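Long-range contact in orotidine 5'-phosphate decarboxylase (Pyrococcus horikoshii, PDB 2CZD), which probably catalyses the decarboxylation of orotidine 5'-monophosphate to UMP, the last step of de novo UMP synthesis, acting as a homodimer: residues Ile83-Val88 / Ile103-Met108. Numbering follows the deposited sequence.
Sequences IVHTFV and IMVVEM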
loop_
_atom_site.group_PDB
_atom_site.type_symbol
_atom_site.label_atom_id
_atom_site.label_comp_id
_atom_site.label_asym_id
_atom_site.label_seq_id
_atom_site.Cartn_x
_atom_site.Cartn_y
_atom_site.Cartn_z
ATOM N N ILE B 83 -2.002 -8.743 4.518
ATOM C CA ILE B 83 -0.863 -8.163 5.242
ATOM C C ILE B 83 -1.069 -6.648 5.338
ATOM O O ILE B 83 -1.297 -5.967 4.329
ATOM C CB ILE B 83 0.466 -8.492 4.538
ATOM C CG1 ILE B 83 0.679 -10.004 4.613
ATOM C CG2 ILE B 83 1.656 -7.752 5.210
ATOM C CD1 ILE B 83 1.952 -10.528 3.902
ATOM N N VAL B 84 -0.975 -6.125 6.559
ATOM C CA VAL B 84 -1.193 -4.708 6.812
ATOM C C VAL B 84 -0.057 -4.127 7.631
ATOM O O VAL B 84 0.558 -4.825 8.450
ATOM C CB VAL B 84 -2.515 -4.494 7.595
ATOM C CG1 VAL B 84 -3.679 -5.056 6.816
ATOM C CG2 VAL B 84 -2.408 -5.160 8.968
ATOM N N HIS B 85 0.254 -2.859 7.394
ATOM C CA HIS B 85 1.296 -2.193 8.185
ATOM C C HIS B 85 0.726 -1.823 9.549
ATOM O O HIS B 85 -0.489 -1.688 9.717
ATOM C CB HIS B 85 1.748 -0.888 7.521
ATOM C CG HIS B 85 2.940 -1.039 6.630
ATOM N ND1 HIS B 85 4.202 -1.308 7.115
ATOM C CD2 HIS B 85 3.064 -0.942 5.280
ATOM C CE1 HIS B 85 5.054 -1.369 6.106
ATOM N NE2 HIS B 85 4.388 -1.150 4.978
ATOM N N THR B 86 1.635 -1.669 10.505
ATOM C CA THR B 86 1.305 -1.260 11.868
ATOM C C THR B 86 1.473 0.259 12.004
ATOM O O THR B 86 0.761 0.896 12.781
ATOM C CB THR B 86 2.273 -1.917 12.885
ATOM O OG1 THR B 86 2.208 -3.337 12.729
ATOM C CG2 THR B 86 1.884 -1.596 14.317
ATOM N N PHE B 87 2.415 0.821 11.234
ATOM C CA PHE B 87 2.814 2.247 11.305
ATOM C C PHE B 87 1.701 3.279 11.203
ATOM O O PHE B 87 1.756 4.313 11.860
ATOM C CB PHE B 87 3.858 2.526 10.186
ATOM C CG PHE B 87 5.011 3.435 10.569
ATOM C CD1 PHE B 87 4.799 4.750 10.957
ATOM C CD2 PHE B 87 6.325 2.978 10.475
ATOM C CE1 PHE B 87 5.894 5.604 11.256
ATOM C CE2 PHE B 87 7.426 3.843 10.776
ATOM C CZ PHE B 87 7.187 5.136 11.163
ATOM N N VAL B 88 0.685 2.992 10.396
ATOM C CA VAL B 88 -0.384 3.937 10.152
ATOM C C VAL B 88 -1.397 4.051 11.283
ATOM O O VAL B 88 -2.213 4.962 11.292
ATOM C CB VAL B 88 -1.038 3.607 8.770
ATOM C CG1 VAL B 88 -2.150 4.582 8.414
ATOM C CG2 VAL B 88 0.051 3.708 7.691
ATOM N N ILE B 103 -2.175 -10.143 8.946
ATOM C CA ILE B 103 -0.781 -10.420 9.295
ATOM C C ILE B 103 -0.181 -9.017 9.356
ATOM O O ILE B 103 -0.327 -8.249 8.409
ATOM C CB ILE B 103 -0.079 -11.253 8.203
ATOM C CG1 ILE B 103 -0.633 -12.681 8.231
ATOM C CG2 ILE B 103 1.468 -11.233 8.421
ATOM C CD1 ILE B 103 -0.311 -13.496 6.984
ATOM N N MET B 104 0.495 -8.678 10.452
ATOM C CA MET B 104 1.042 -7.330 10.624
ATOM C C MET B 104 2.524 -7.184 10.363
ATOM O O MET B 104 3.303 -8.058 10.679
ATOM C CB MET B 104 0.733 -6.827 12.048
ATOM C CG MET B 104 -0.757 -6.645 12.297
ATOM S SD MET B 104 -1.156 -6.293 14.044
ATOM C CE MET B 104 -0.328 -4.684 14.293
ATOM N N VAL B 105 2.909 -6.041 9.794
ATOM C CA VAL B 105 4.309 -5.758 9.520
ATOM C C VAL B 105 4.891 -5.052 10.734
ATOM O O VAL B 105 4.435 -3.954 11.113
ATOM C CB VAL B 105 4.490 -4.794 8.314
ATOM C CG1 VAL B 105 5.977 -4.411 8.167
ATOM C CG2 VAL B 105 3.948 -5.427 7.037
ATOM N N VAL B 106 5.899 -5.677 11.335
ATOM C CA VAL B 106 6.559 -5.088 12.490
ATOM C C VAL B 106 8.035 -4.804 12.248
ATOM O O VAL B 106 8.674 -4.101 13.026
ATOM C CB VAL B 106 6.410 -5.991 13.744
ATOM C CG1 VAL B 106 4.940 -6.264 14.003
ATOM C CG2 VAL B 106 7.202 -7.298 13.578
ATOM N N GLU B 107 8.572 -5.348 11.166
ATOM C CA GLU B 107 9.982 -5.167 10.832
ATOM C C GLU B 107 10.127 -5.471 9.341
ATOM O O GLU B 107 9.441 -6.355 8.822
ATOM C CB GLU B 107 10.825 -6.152 11.651
ATOM C CG GLU B 107 12.326 -5.973 11.466
ATOM C CD GLU B 107 13.135 -6.867 12.394
ATOM O OE1 GLU B 107 12.900 -6.827 13.619
ATOM O OE2 GLU B 107 14.014 -7.592 11.901
ATOM N N MET B 108 11.004 -4.738 8.652
ATOM C CA MET B 108 11.201 -4.992 7.228
ATOM C C MET B 108 12.633 -5.372 6.876
ATOM O O MET B 108 13.558 -5.160 7.668
ATOM C CB MET B 108 10.690 -3.813 6.404
ATOM C CG MET B 108 9.178 -3.854 6.344
ATOM S SD MET B 108 8.458 -2.502 5.397
ATOM C CE MET B 108 8.543 -3.182 3.726
HETATM O O HOH W 1 4.390 -1.170 9.913
#
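Val-84 is gripped through both backbone polar atoms by the neighbouring strand: its N donates to Ile-103 O (2.9 Å, N-H...O angle 164°), and its O accepts from Val-105 N at 3.0 Å. This alternation identifies adjacent parallel strands, here the fourth and fifth of the eight-stranded TIM barrel, joined through helix 90-97 in a beta-alpha-beta unit. The axes of segments 83-85 and 103-105 lie 35° apart in direction, and further along, the two segments are also tied by a side chain and a water. Thr-86 OG1 donates to Val-105 O (2.8 Å) from above the carbonyl plane, while water 1 donates to the same oxygen, so two bonds hold it. The water also accepts from Thr-86 N and lies 2.8 Å from His-85 ND1, in the plane of the imidazole.

Ile-83, His-85 and Val-105 share one face of the sheet. With Ile-83 CG2 anti to the backbone N, that methyl meets Val-105 CG2 at 3.7 Å; Ile-83 also packs on Asp-57, a substrate-binding residue. Val-105 CB and CG1 meet His-85 ND1, with CG2 over one face of the ring, displaced toward its rim; Met-108 SD approaches the ring edge, near its plane. On the other face, Val-84 CG2 touches Met-104 CG, and the thioether bends at its last torsion (chi3 64°), bringing CE to 3.3 Å from Thr-86 OG1 and close to its CG2 methyl; Thr-86 packs outward on helix 121-131.

The second shell places this end of the strands beside the active site and the dimer interface. His-85 packs on Lys-59, the proton donor, and its NE2 hydrogen-bonds Ala-61 O of the second subunit, while Phe-87 of that subunit meets the ring edge-to-face. The water and the second subunit's carbonyl thus engage both imidazole nitrogens and should fix the ring's rotation, with CE1, the carbon between the two nitrogens, 3.7 Å from Met-108 SD.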